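Local coordinates for protein eukaryotic translation initiation factor 4 gamma 2 (Homo sapiens, PDB 4IUL) that binds eIF4A and takes part in translation initiation as an eIF4G-type factor, probably serving as a scaffold for initiation on selected messages, at residues E51-L56 and F108-I113; Q79-L84 and G160-L165; K151-I156 and L196-Q201; A224-L229 and F241-T246. One frame throughout, in Å; residues are numbered along the deposited sequence.

Interaction 1: residues E51-L56 and F108-I113. With SO4 (sulfate ion), chain D.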
loop_
_atom_site.group_PDB
_atom_site.type_symbol
_atom_site.label_atom_id
_atom_site.label_comp_id
_atom_site.label_asym_id
_atom_site.label_seq_id
_atom_site.Cartn_x
_atom_site.Cartn_y
_atom_site.Cartn_z
ATOM N N GLU A 51 -11.008 -18.779 -10.578
ATOM C CA GLU A 51 -12.084 -19.762 -10.607
ATOM C C GLU A 51 -13.348 -19.430 -9.803
ATOM O O GLU A 51 -14.450 -19.627 -10.291
ATOM C CB GLU A 51 -11.525 -21.103 -10.137
ATOM C CG GLU A 51 -12.485 -22.263 -10.253
ATOM C CD GLU A 51 -11.965 -23.505 -9.556
ATOM O OE1 GLU A 51 -10.814 -23.911 -9.827
ATOM O OE2 GLU A 51 -12.710 -24.072 -8.736
ATOM N N SER A 52 -13.193 -18.946 -8.571
ATOM C CA SER A 52 -14.351 -18.633 -7.717
ATOM C C SER A 52 -14.027 -17.659 -6.585
ATOM O O SER A 52 -12.890 -17.217 -6.439
ATOM C CB SER A 52 -14.907 -19.919 -7.098
ATOM O OG SER A 52 -13.997 -20.449 -6.150
ATOM N N LYS A 53 -15.028 -17.343 -5.771
ATOM C CA LYS A 53 -14.823 -16.426 -4.659
ATOM C C LYS A 53 -13.764 -16.954 -3.692
ATOM O O LYS A 53 -12.847 -16.230 -3.297
ATOM C CB LYS A 53 -16.146 -16.178 -3.905
ATOM C CG LYS A 53 -15.997 -15.214 -2.719
ATOM C CD LYS A 53 -17.314 -14.529 -2.313
ATOM C CE LYS A 53 -18.275 -15.480 -1.614
ATOM N NZ LYS A 53 -19.428 -14.765 -0.985
ATOM N N LEU A 54 -13.904 -18.220 -3.316
ATOM C CA LEU A 54 -12.983 -18.870 -2.388
ATOM C C LEU A 54 -11.530 -18.787 -2.860
ATOM O O LEU A 54 -10.636 -18.459 -2.084
ATOM C CB LEU A 54 -13.401 -20.331 -2.193
ATOM C CG LEU A 54 -12.572 -21.165 -1.213
ATOM C CD1 LEU A 54 -13.452 -22.259 -0.604
ATOM C CD2 LEU A 54 -11.350 -21.756 -1.932
ATOM N N ILE A 55 -11.297 -19.079 -4.132
ATOM C CA ILE A 55 -9.953 -19.021 -4.678
ATOM C C ILE A 55 -9.450 -17.578 -4.705
ATOM O O ILE A 55 -8.265 -17.330 -4.455
ATOM C CB ILE A 55 -9.912 -19.654 -6.089
ATOM C CG1 ILE A 55 -10.051 -21.174 -5.959
ATOM C CG2 ILE A 55 -8.623 -19.313 -6.793
ATOM C CD1 ILE A 55 -10.181 -21.900 -7.270
ATOM N N LEU A 56 -10.341 -16.627 -4.996
ATOM C CA LEU A 56 -9.943 -15.213 -5.012
ATOM C C LEU A 56 -9.450 -14.763 -3.627
ATOM O O LEU A 56 -8.438 -14.054 -3.518
ATOM C CB LEU A 56 -11.111 -14.318 -5.453
ATOM C CG LEU A 56 -11.578 -14.378 -6.911
ATOM C CD1 LEU A 56 -12.735 -13.392 -7.123
ATOM C CD2 LEU A 56 -10.414 -14.040 -7.837
ATOM N N PHE A 108 -13.410 -9.289 -6.637
ATOM C CA PHE A 108 -11.990 -9.070 -6.433
ATOM C C PHE A 108 -11.714 -7.695 -5.835
ATOM O O PHE A 108 -11.076 -7.591 -4.785
ATOM C CB PHE A 108 -11.201 -9.197 -7.734
ATOM C CG PHE A 108 -9.709 -9.129 -7.531
ATOM C CD1 PHE A 108 -9.004 -10.243 -7.082
ATOM C CD2 PHE A 108 -9.025 -7.928 -7.688
ATOM C CE1 PHE A 108 -7.635 -10.161 -6.789
ATOM C CE2 PHE A 108 -7.657 -7.834 -7.395
ATOM C CZ PHE A 108 -6.962 -8.952 -6.942
ATOM N N ARG A 109 -12.206 -6.650 -6.497
ATOM C CA ARG A 109 -11.991 -5.278 -6.039
ATOM C C ARG A 109 -12.420 -5.045 -4.602
ATOM O O ARG A 109 -11.707 -4.395 -3.843
ATOM C CB ARG A 109 -12.710 -4.275 -6.956
ATOM C CG ARG A 109 -12.064 -4.098 -8.339
ATOM C CD ARG A 109 -12.839 -3.089 -9.175
ATOM N NE ARG A 109 -12.343 -2.969 -10.543
ATOM C CZ ARG A 109 -11.250 -2.296 -10.895
ATOM N NH1 ARG A 109 -10.526 -1.672 -9.979
ATOM N NH2 ARG A 109 -10.887 -2.241 -12.170
ATOM N N ARG A 110 -13.580 -5.579 -4.240
ATOM C CA ARG A 110 -14.132 -5.446 -2.896
ATOM C C ARG A 110 -13.287 -6.137 -1.818
ATOM O O ARG A 110 -13.037 -5.568 -0.762
ATOM C CB ARG A 110 -15.560 -6.009 -2.878
ATOM C CG ARG A 110 -16.133 -6.279 -1.491
ATOM C CD ARG A 110 -17.591 -6.727 -1.566
ATOM N NE ARG A 110 -17.770 -8.098 -2.052
ATOM C CZ ARG A 110 -17.538 -9.188 -1.324
ATOM N NH1 ARG A 110 -17.733 -10.396 -1.847
ATOM N NH2 ARG A 110 -17.112 -9.074 -0.071
ATOM N N LEU A 111 -12.847 -7.359 -2.077
ATOM C CA LEU A 111 -12.045 -8.077 -1.089
ATOM C C LEU A 111 -10.620 -7.522 -0.959
ATOM O O LEU A 111 -10.001 -7.636 0.103
ATOM C CB LEU A 111 -12.004 -9.574 -1.424
ATOM C CG LEU A 111 -13.341 -10.341 -1.379
ATOM C CD1 LEU A 111 -13.137 -11.758 -1.920
ATOM C CD2 LEU A 111 -13.894 -10.393 0.057
ATOM N N LEU A 112 -10.099 -6.914 -2.025
ATOM C CA LEU A 112 -8.747 -6.351 -1.974
ATOM C C LEU A 112 -8.753 -5.159 -1.001
ATOM O O LEU A 112 -7.912 -5.060 -0.100
ATOM C CB LEU A 112 -8.299 -5.870 -3.367
ATOM C CG LEU A 112 -6.804 -5.922 -3.718
ATOM C CD1 LEU A 112 -6.490 -4.903 -4.811
ATOM C CD2 LEU A 112 -5.964 -5.635 -2.497
ATOM N N ILE A 113 -9.707 -4.254 -1.198
ATOM C CA ILE A 113 -9.828 -3.074 -0.346
ATOM C C ILE A 113 -9.933 -3.513 1.109
ATOM O O ILE A 113 -9.253 -2.979 1.985
ATOM C CB ILE A 113 -11.080 -2.236 -0.731
ATOM C CG1 ILE A 113 -10.797 -1.461 -2.021
ATOM C CG2 ILE A 113 -11.467 -1.296 0.418
ATOM C CD1 ILE A 113 -12.027 -0.876 -2.676
HETATM S S SO4 D . -17.830 -12.656 1.692
HETATM O O1 SO4 D . -18.640 -12.223 2.845
HETATM O O2 SO4 D . -18.421 -12.133 0.448
HETATM O O3 SO4 D . -16.460 -12.140 1.844
HETATM O O4 SO4 D . -17.801 -14.129 1.636
#

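Interaction 2: residues Q79-L84 and G160-L165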
loop_
_atom_site.group_PDB
_atom_site.type_symbol
_atom_site.label_atom_id
_atom_site.label_comp_id
_atom_site.label_asym_id
_atom_site.label_seq_id
_atom_site.Cartn_x
_atom_site.Cartn_y
_atom_site.Cartn_z
ATOM N N GLN A 79 0.590 -4.031 -10.094
ATOM C CA GLN A 79 0.200 -4.250 -11.480
ATOM C C GLN A 79 -0.504 -5.603 -11.599
ATOM O O GLN A 79 -1.432 -5.771 -12.390
ATOM C CB GLN A 79 1.434 -4.216 -12.385
ATOM C CG GLN A 79 1.125 -3.972 -13.858
ATOM C CD GLN A 79 0.463 -2.621 -14.114
ATOM O OE1 GLN A 79 0.940 -1.580 -13.660
ATOM N NE2 GLN A 79 -0.638 -2.636 -14.853
ATOM N N LEU A 80 -0.060 -6.566 -10.801
ATOM C CA LEU A 80 -0.672 -7.891 -10.814
ATOM C C LEU A 80 -2.123 -7.785 -10.316
ATOM O O LEU A 80 -3.033 -8.423 -10.856
ATOM C CB LEU A 80 0.131 -8.841 -9.929
ATOM C CG LEU A 80 -0.273 -10.312 -9.921
ATOM C CD1 LEU A 80 -0.133 -10.913 -11.320
ATOM C CD2 LEU A 80 0.623 -11.051 -8.930
ATOM N N CYS A 81 -2.339 -6.961 -9.294
ATOM C CA CYS A 81 -3.682 -6.771 -8.757
ATOM C C CYS A 81 -4.594 -6.095 -9.791
ATOM O O CYS A 81 -5.782 -6.425 -9.891
ATOM C CB CYS A 81 -3.621 -5.950 -7.462
ATOM S SG CYS A 81 -2.903 -6.870 -6.040
ATOM N N LEU A 82 -4.036 -5.169 -10.570
ATOM C CA LEU A 82 -4.813 -4.473 -11.598
ATOM C C LEU A 82 -5.364 -5.443 -12.641
ATOM O O LEU A 82 -6.542 -5.387 -12.985
ATOM C CB LEU A 82 -3.958 -3.417 -12.297
ATOM C CG LEU A 82 -4.584 -2.734 -13.527
ATOM C CD1 LEU A 82 -5.910 -2.052 -13.151
ATOM C CD2 LEU A 82 -3.593 -1.703 -14.093
ATOM N N ARG A 83 -4.505 -6.326 -13.146
ATOM C CA ARG A 83 -4.903 -7.312 -14.150
ATOM C C ARG A 83 -6.030 -8.206 -13.633
ATOM O O ARG A 83 -7.017 -8.450 -14.333
ATOM C CB ARG A 83 -3.700 -8.179 -14.538
ATOM C CG ARG A 83 -2.457 -7.382 -14.924
ATOM C CD ARG A 83 -2.562 -6.738 -16.310
ATOM N NE ARG A 83 -2.349 -7.718 -17.374
ATOM C CZ ARG A 83 -3.294 -8.514 -17.864
ATOM N NH1 ARG A 83 -4.536 -8.445 -17.395
ATOM N NH2 ARG A 83 -2.992 -9.403 -18.804
ATOM N N LEU A 84 -5.880 -8.696 -12.404
ATOM C CA LEU A 84 -6.893 -9.561 -11.801
ATOM C C LEU A 84 -8.208 -8.812 -11.586
ATOM O O LEU A 84 -9.290 -9.365 -11.795
ATOM C CB LEU A 84 -6.387 -10.124 -10.464
ATOM C CG LEU A 84 -5.219 -11.111 -10.588
ATOM C CD1 LEU A 84 -4.688 -11.492 -9.212
ATOM C CD2 LEU A 84 -5.694 -12.344 -11.329
ATOM N N GLY A 160 0.318 3.015 -1.393
ATOM C CA GLY A 160 0.509 4.106 -2.328
ATOM C C GLY A 160 0.433 3.614 -3.767
ATOM O O GLY A 160 -0.271 4.206 -4.595
ATOM N N GLU A 161 1.135 2.523 -4.071
ATOM C CA GLU A 161 1.143 1.976 -5.428
ATOM C C GLU A 161 -0.224 1.510 -5.928
ATOM O O GLU A 161 -0.502 1.567 -7.126
ATOM C CB GLU A 161 2.152 0.828 -5.537
ATOM C CG GLU A 161 3.610 1.279 -5.532
ATOM C CD GLU A 161 3.954 2.197 -6.699
ATOM O OE1 GLU A 161 4.277 3.378 -6.455
ATOM O OE2 GLU A 161 3.899 1.743 -7.863
ATOM N N LEU A 162 -1.070 1.039 -5.017
ATOM C CA LEU A 162 -2.401 0.586 -5.387
ATOM C C LEU A 162 -3.297 1.800 -5.643
ATOM O O LEU A 162 -4.082 1.814 -6.593
ATOM C CB LEU A 162 -2.994 -0.284 -4.275
ATOM C CG LEU A 162 -2.358 -1.666 -4.037
ATOM C CD1 LEU A 162 -2.925 -2.275 -2.768
ATOM C CD2 LEU A 162 -2.619 -2.580 -5.231
ATOM N N GLY A 163 -3.175 2.812 -4.790
ATOM C CA GLY A 163 -3.972 4.018 -4.960
ATOM C C GLY A 163 -3.744 4.641 -6.332
ATOM O O GLY A 163 -4.668 5.137 -6.974
ATOM N N LYS A 164 -2.500 4.599 -6.785
ATOM C CA LYS A 164 -2.127 5.142 -8.081
ATOM C C LYS A 164 -2.928 4.507 -9.228
ATOM O O LYS A 164 -3.145 5.137 -10.256
ATOM C CB LYS A 164 -0.623 4.928 -8.284
ATOM C CG LYS A 164 -0.037 5.420 -9.592
ATOM C CD LYS A 164 1.491 5.353 -9.514
ATOM C CE LYS A 164 2.145 5.340 -10.888
ATOM N NZ LYS A 164 1.914 4.037 -11.596
ATOM N N LEU A 165 -3.382 3.271 -9.038
ATOM C CA LEU A 165 -4.147 2.555 -10.064
ATOM C C LEU A 165 -5.634 2.488 -9.709
ATOM O O LEU A 165 -6.392 1.722 -10.310
ATOM C CB LEU A 165 -3.600 1.130 -10.216
ATOM C CG LEU A 165 -2.108 0.997 -10.546
ATOM C CD1 LEU A 165 -1.657 -0.446 -10.379
ATOM C CD2 LEU A 165 -1.862 1.466 -11.964
#

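Interaction 3: residues K151-I156 and L196-Q201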
loop_
_atom_site.group_PDB
_atom_site.type_symbol
_atom_site.label_atom_id
_atom_site.label_comp_id
_atom_site.label_asym_id
_atom_site.label_seq_id
_atom_site.Cartn_x
_atom_site.Cartn_y
_atom_site.Cartn_z
ATOM N N LYS A 151 8.150 -2.839 8.693
ATOM C CA LYS A 151 7.027 -3.503 8.037
ATOM C C LYS A 151 5.940 -2.486 7.702
ATOM O O LYS A 151 5.326 -2.551 6.640
ATOM C CB LYS A 151 6.434 -4.595 8.936
ATOM C CG LYS A 151 7.305 -5.844 9.087
ATOM C CD LYS A 151 7.624 -6.464 7.730
ATOM C CE LYS A 151 8.419 -7.754 7.872
ATOM N NZ LYS A 151 9.702 -7.563 8.598
ATOM N N MET A 152 5.716 -1.548 8.617
ATOM C CA MET A 152 4.708 -0.509 8.446
ATOM C C MET A 152 5.006 0.351 7.222
ATOM O O MET A 152 4.093 0.723 6.482
ATOM C CB MET A 152 4.651 0.375 9.694
ATOM C CG MET A 152 3.540 1.418 9.687
ATOM S SD MET A 152 1.883 0.693 9.859
ATOM C CE MET A 152 1.400 0.512 8.125
ATOM N N LEU A 153 6.278 0.673 7.005
ATOM C CA LEU A 153 6.645 1.491 5.853
ATOM C C LEU A 153 6.421 0.716 4.562
ATOM O O LEU A 153 5.966 1.275 3.562
ATOM C CB LEU A 153 8.101 1.954 5.956
ATOM C CG LEU A 153 8.373 2.810 7.198
ATOM C CD1 LEU A 153 9.794 3.384 7.156
ATOM C CD2 LEU A 153 7.354 3.932 7.254
ATOM N N GLY A 154 6.750 -0.571 4.585
ATOM C CA GLY A 154 6.541 -1.394 3.413
ATOM C C GLY A 154 5.052 -1.454 3.108
ATOM O O GLY A 154 4.648 -1.425 1.945
ATOM N N ASN A 155 4.233 -1.523 4.158
ATOM C CA ASN A 155 2.783 -1.582 3.988
ATOM C C ASN A 155 2.277 -0.301 3.330
ATOM O O ASN A 155 1.476 -0.349 2.392
ATOM C CB ASN A 155 2.083 -1.770 5.340
ATOM C CG ASN A 155 0.651 -2.270 5.192
ATOM O OD1 ASN A 155 0.165 -2.470 4.081
ATOM N ND2 ASN A 155 -0.030 -2.478 6.318
ATOM N N ILE A 156 2.752 0.841 3.820
ATOM C CA ILE A 156 2.339 2.131 3.281
ATOM C C ILE A 156 2.740 2.320 1.814
ATOM O O ILE A 156 1.964 2.860 1.027
ATOM C CB ILE A 156 2.899 3.285 4.134
ATOM C CG1 ILE A 156 2.241 3.247 5.520
ATOM C CG2 ILE A 156 2.632 4.622 3.453
ATOM C CD1 ILE A 156 2.787 4.252 6.492
ATOM N N LEU A 196 9.649 10.494 7.073
ATOM C CA LEU A 196 9.384 11.679 6.271
ATOM C C LEU A 196 9.710 11.442 4.801
ATOM O O LEU A 196 9.090 12.036 3.920
ATOM C CB LEU A 196 10.185 12.869 6.807
ATOM C CG LEU A 196 9.603 13.509 8.070
ATOM C CD1 LEU A 196 10.536 14.586 8.606
ATOM C CD2 LEU A 196 8.251 14.104 7.732
ATOM N N GLU A 197 10.677 10.569 4.533
ATOM C CA GLU A 197 11.057 10.275 3.157
ATOM C C GLU A 197 9.934 9.494 2.472
ATOM O O GLU A 197 9.677 9.673 1.282
ATOM C CB GLU A 197 12.354 9.459 3.117
ATOM C CG GLU A 197 13.019 9.427 1.747
ATOM C CD GLU A 197 14.183 8.450 1.677
ATOM O OE1 GLU A 197 14.923 8.324 2.678
ATOM O OE2 GLU A 197 14.366 7.816 0.613
ATOM N N CYS A 198 9.278 8.620 3.232
ATOM C CA CYS A 198 8.173 7.820 2.716
ATOM C C CYS A 198 7.016 8.765 2.374
ATOM O O CYS A 198 6.401 8.648 1.317
ATOM C CB CYS A 198 7.736 6.804 3.774
ATOM S SG CYS A 198 6.459 5.612 3.280
ATOM N N LEU A 199 6.740 9.708 3.274
ATOM C CA LEU A 199 5.669 10.682 3.081
ATOM C C LEU A 199 5.821 11.425 1.758
ATOM O O LEU A 199 4.853 11.593 1.019
ATOM C CB LEU A 199 5.646 11.690 4.231
ATOM C CG LEU A 199 4.726 12.897 4.033
ATOM C CD1 LEU A 199 3.276 12.442 3.975
ATOM C CD2 LEU A 199 4.930 13.881 5.164
ATOM N N CYS A 200 7.034 11.867 1.450
ATOM C CA CYS A 200 7.252 12.576 0.198
ATOM C C CYS A 200 7.005 11.655 -0.994
ATOM O O CYS A 200 6.553 12.102 -2.043
ATOM C CB CYS A 200 8.668 13.160 0.153
ATOM S SG CYS A 200 8.902 14.544 1.315
ATOM N N GLN A 201 7.294 10.369 -0.828
ATOM C CA GLN A 201 7.076 9.396 -1.892
ATOM C C GLN A 201 5.579 9.326 -2.175
ATOM O O GLN A 201 5.140 9.517 -3.309
ATOM C CB GLN A 201 7.573 8.017 -1.462
ATOM C CG GLN A 201 7.412 6.959 -2.530
ATOM C CD GLN A 201 8.256 7.255 -3.755
ATOM O OE1 GLN A 201 9.481 7.136 -3.720
ATOM N NE2 GLN A 201 7.604 7.658 -4.843
#

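Interaction 4: residues A224-L229 and F241-T246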
loop_
_atom_site.group_PDB
_atom_site.type_symbol
_atom_site.label_atom_id
_atom_site.label_comp_id
_atom_site.label_asym_id
_atom_site.label_seq_id
_atom_site.Cartn_x
_atom_site.Cartn_y
_atom_site.Cartn_z
ATOM N N ALA A 224 1.468 22.634 5.986
ATOM C CA ALA A 224 1.907 23.674 6.909
ATOM C C ALA A 224 2.911 22.941 7.795
ATOM O O ALA A 224 4.055 23.369 7.974
ATOM C CB ALA A 224 0.741 24.178 7.740
ATOM N N ARG A 225 2.463 21.810 8.322
ATOM C CA ARG A 225 3.275 20.962 9.175
ATOM C C ARG A 225 4.604 20.623 8.488
ATOM O O ARG A 225 5.645 20.562 9.143
ATOM C CB ARG A 225 2.480 19.694 9.497
ATOM C CG ARG A 225 3.256 18.553 10.118
ATOM C CD ARG A 225 3.756 18.869 11.508
ATOM N NE ARG A 225 4.299 17.666 12.136
ATOM C CZ ARG A 225 4.959 17.652 13.288
ATOM N NH1 ARG A 225 5.169 18.781 13.953
ATOM N NH2 ARG A 225 5.408 16.504 13.775
ATOM N N MET A 226 4.564 20.424 7.171
ATOM C CA MET A 226 5.756 20.091 6.392
ATOM C C MET A 226 6.737 21.257 6.266
ATOM O O MET A 226 7.955 21.052 6.295
ATOM C CB MET A 226 5.364 19.607 4.989
ATOM C CG MET A 226 4.845 18.166 4.930
ATOM S SD MET A 226 3.969 17.746 3.396
ATOM C CE MET A 226 5.315 17.430 2.248
ATOM N N CYS A 227 6.207 22.469 6.112
ATOM C CA CYS A 227 7.034 23.668 5.984
ATOM C C CYS A 227 7.776 23.968 7.278
ATOM O O CYS A 227 8.892 24.482 7.251
ATOM C CB CYS A 227 6.179 24.886 5.612
ATOM S SG CYS A 227 5.685 24.984 3.879
ATOM N N SER A 228 7.152 23.646 8.409
ATOM C CA SER A 228 7.766 23.896 9.709
ATOM C C SER A 228 8.685 22.762 10.155
ATOM O O SER A 228 8.922 22.589 11.350
ATOM C CB SER A 228 6.686 24.121 10.771
ATOM O OG SER A 228 5.898 22.959 10.952
ATOM N N LEU A 229 9.196 21.995 9.191
ATOM C CA LEU A 229 10.095 20.878 9.474
ATOM C C LEU A 229 11.245 20.839 8.470
ATOM O O LEU A 229 12.275 20.206 8.721
ATOM C CB LEU A 229 9.351 19.536 9.414
ATOM C CG LEU A 229 8.239 19.202 10.415
ATOM C CD1 LEU A 229 7.676 17.826 10.089
ATOM C CD2 LEU A 229 8.775 19.229 11.836
ATOM N N PHE A 241 15.626 18.681 2.079
ATOM C CA PHE A 241 15.653 19.144 0.694
ATOM C C PHE A 241 14.546 18.417 -0.066
ATOM O O PHE A 241 14.025 18.915 -1.068
ATOM C CB PHE A 241 17.005 18.858 0.032
ATOM C CG PHE A 241 18.151 19.658 0.606
ATOM C CD1 PHE A 241 17.968 20.985 1.003
ATOM C CD2 PHE A 241 19.420 19.092 0.730
ATOM C CE1 PHE A 241 19.029 21.733 1.513
ATOM C CE2 PHE A 241 20.487 19.832 1.236
ATOM C CZ PHE A 241 20.290 21.156 1.630
ATOM N N LEU A 242 14.188 17.238 0.434
ATOM C CA LEU A 242 13.147 16.418 -0.174
ATOM C C LEU A 242 11.786 17.013 0.180
ATOM O O LEU A 242 10.843 16.943 -0.607
ATOM C CB LEU A 242 13.243 14.980 0.346
ATOM C CG LEU A 242 12.924 13.857 -0.642
ATOM C CD1 LEU A 242 11.532 14.063 -1.219
ATOM C CD2 LEU A 242 13.957 13.844 -1.752
ATOM N N LEU A 243 11.692 17.600 1.368
ATOM C CA LEU A 243 10.447 18.216 1.800
ATOM C C LEU A 243 10.228 19.502 1.014
ATOM O O LEU A 243 9.121 19.770 0.546
ATOM C CB LEU A 243 10.486 18.517 3.304
ATOM C CG LEU A 243 10.467 17.316 4.258
ATOM C CD1 LEU A 243 10.811 17.769 5.674
ATOM C CD2 LEU A 243 9.097 16.645 4.212
ATOM N N GLN A 244 11.292 20.288 0.861
ATOM C CA GLN A 244 11.223 21.549 0.129
ATOM C C GLN A 244 10.791 21.347 -1.315
ATOM O O GLN A 244 10.039 22.153 -1.860
ATOM C CB GLN A 244 12.576 22.263 0.150
ATOM C CG GLN A 244 13.042 22.698 1.528
ATOM C CD GLN A 244 14.305 23.547 1.481
ATOM O OE1 GLN A 244 14.848 23.936 2.519
ATOM N NE2 GLN A 244 14.776 23.843 0.270
ATOM N N ASP A 245 11.268 20.275 -1.938
ATOM C CA ASP A 245 10.912 20.011 -3.325
ATOM C C ASP A 245 9.448 19.593 -3.466
ATOM O O ASP A 245 8.799 19.911 -4.462
ATOM C CB ASP A 245 11.814 18.922 -3.916
ATOM C CG ASP A 245 11.566 18.703 -5.402
ATOM O OD1 ASP A 245 11.818 19.644 -6.191
ATOM O OD2 ASP A 245 11.114 17.599 -5.780
ATOM N N THR A 246 8.933 18.879 -2.468
ATOM C CA THR A 246 7.544 18.431 -2.492
ATOM C C THR A 246 6.611 19.624 -2.285
ATOM O O THR A 246 5.647 19.805 -3.022
ATOM C CB THR A 246 7.289 17.373 -1.398
ATOM O OG1 THR A 246 8.105 16.224 -1.654
ATOM C CG2 THR A 246 5.828 16.951 -1.387
#

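Interaction 1: residues E51-L56 and F108-I113
K53 and R110 reach toward each other from helices 53-69 and 107-127 and meet around a sulfate ion, probably from the crystallisation liquor. From CB outward, K53 first leads away from the backbone, with CG anti to the backbone N (chi1 -180°). CD then passes the edge of the R110 guanidinium, 4.2 Å from R110 NH1. The bend at chi3 turns CE onto the ion, 3.6 Å from sulfate O4, and NZ at the tip grips two oxygens, sulfate O4 at 3.1 Å and sulfate O2 at 3.2 Å. R110 holds that same O2 from the other helix: NH1 donates at 3.0 Å with a bent N-H...O angle of 136°, and NH2 adds a weak bond. Within the MIF4G domain, an all-helical HEAT-repeat fold, this is the exposed side of the packing between the two helices. R110 NH1 also pairs with D92, and K57 supplies one more ammonium to the anion. L111 lies against the guanidinium, its CG 4.0 Å above one face, while its CD2 touches sulfate O3. Further in, L56 comes in at the edge of the buried F108 ring, with L56 CD2 4.1 Å from F108 CD1.

Interaction 2: residues Q79-L84 and G160-L165
In the stacked helices of the HEAT-repeat MIF4G domain, C81 and L82 of helix 74-87 pack against L162 and L165 of segment 160-165. The join is apolar. C81 and L162 form its buried half, with C81 CB 4.2 Å from L162 CD2. The backbone points the C81 CB at the leucine, and chi1 (-71°) sets SG beside the backbone N, so CB is the atom that meets L162. L162 is wedged in further by A78, L116, L167 and I168, and C81 leans on L112 of helix 107-127, so three helices and the 167-168 loop converge here. L82 and L165 make the outer half. Their side chains cross at about a right angle and meet methyl to methyl, L82 CD2 lying 4.2 Å from L165 CD2. L165 N bonds L162 O at 2.9 Å, an i to i-3 bond. The other methyl of L165, CD1, serves the neighbouring turn of helix 74-87. There it sits 4.2 Å from the backbone N of Q79, whose side chain starts away from L165 and then bends back at chi2 (62°), bringing Q79 OE1 to 4.3 Å from L165 CD1.

Interaction 3: residues K151-I156 and L196-Q201
C198 meets L153 and I156 with its sulfur, and every contact between these two helical segments runs through that one residue of 196-201. Apolar packing comes first. C198 SG stands anti to its backbone N (chi1 -175°), directed across to helix 141-163, and lands 4.0 Å from I156 CG2. That methyl branch is itself anti to the isoleucine N, while CG1 is turned to the other side, beside the N. One helical turn earlier, L153 sets out obliquely but brings CD2 to 4.4 Å from C198 SG, so the sulfur is touched by two side chains spaced i and i+3.

Neighbouring helices pack on both partners. I156 presses on C176 and L180 of helix 170-181, and on I202 of helix 193-210; L199, whose CB points away from helix 141-163, packs on I177 and L181. Helix 170-181 is thus wedged against both partners, in the manner of successive helices in a HEAT-repeat array.

Across the contact the polar group that approaches is the backbone carbonyl of L153, whose O lies 4.4 Å from C198 SG, too far to count as a hydrogen bond. Each segment keeps its own helical bonds, I156 N to M152 O at 3.0 Å for instance, and none bridges the gap. Beyond the pair, E197 forms a salt bridge with R238 of helix 237-251.

A cysteine is slender, and the helices approach to 7.2 Å between L153 CA and C198 CA. With van der Waals contacts alone across it, and no hydrogen bond, the interface is directionless, and its relative placement probably depends in good part on the neighbouring helices.

Interaction 4: residues A224-L229 and F241-T246
M226 in the last turn of helix 216-227 and L229 just past it pack into T246 and L243 of helix 237-251, a buried join near the C-terminal end of the HEAT-repeat domain. The apolar contacts come first. M226 is bent at chi3 (80°), which curls its CE methyl onto T246 CG2 at 3.7 Å, the two side chains crossing at about a right angle; the same CE is 4.3 Å from L243 CD2. The other branch of that leucine, L243 CD1, rests 4.2 Å from L229 O and also touches the L229 CB.

Hydrogen bonds stay within each segment. T246 OG1 donates to L242 O at 3.0 Å, only 18° off the carbonyl plane, and T246 N bonds to the same oxygen. Past the other helix end, S228 OG reaches R225 O at 3.0 Å from above the carbonyl plane. With an alanine here in place of T246, M226 CE would probably lose its closest partner and become freer to turn, and L242 O would keep the backbone donor but not the hydroxyl.

T246 therefore works two ways: its hydroxyl is satisfied inside its own helix, so what it offers M226 is a methyl; no hydrogen bond crosses the contact, and its side chains meet through apolar atoms.

In the fold
From the N terminus, helix 53-69 opens interaction 1, which closes at 108-113. Interaction 2 opens inside that loop, at 79-84, but closes beyond it at 160-165, so the two cross; they also touch, F108 CE2 lying 3.4 Å from C81 O. Interaction 3 starts on the same helix 141-163, before interaction 2 has closed, and ends at 196-201: these cross as well, their centres about 17 Å apart. Interaction 4 follows in series as a short loop between 224-229 and 241-246, joined to interaction 3 through C200, which packs on L242, L243 and T246. The overlapping loops link the helical layers from one end toward the other, with interactions 1 and 4 on opposite sides of the chain's centre.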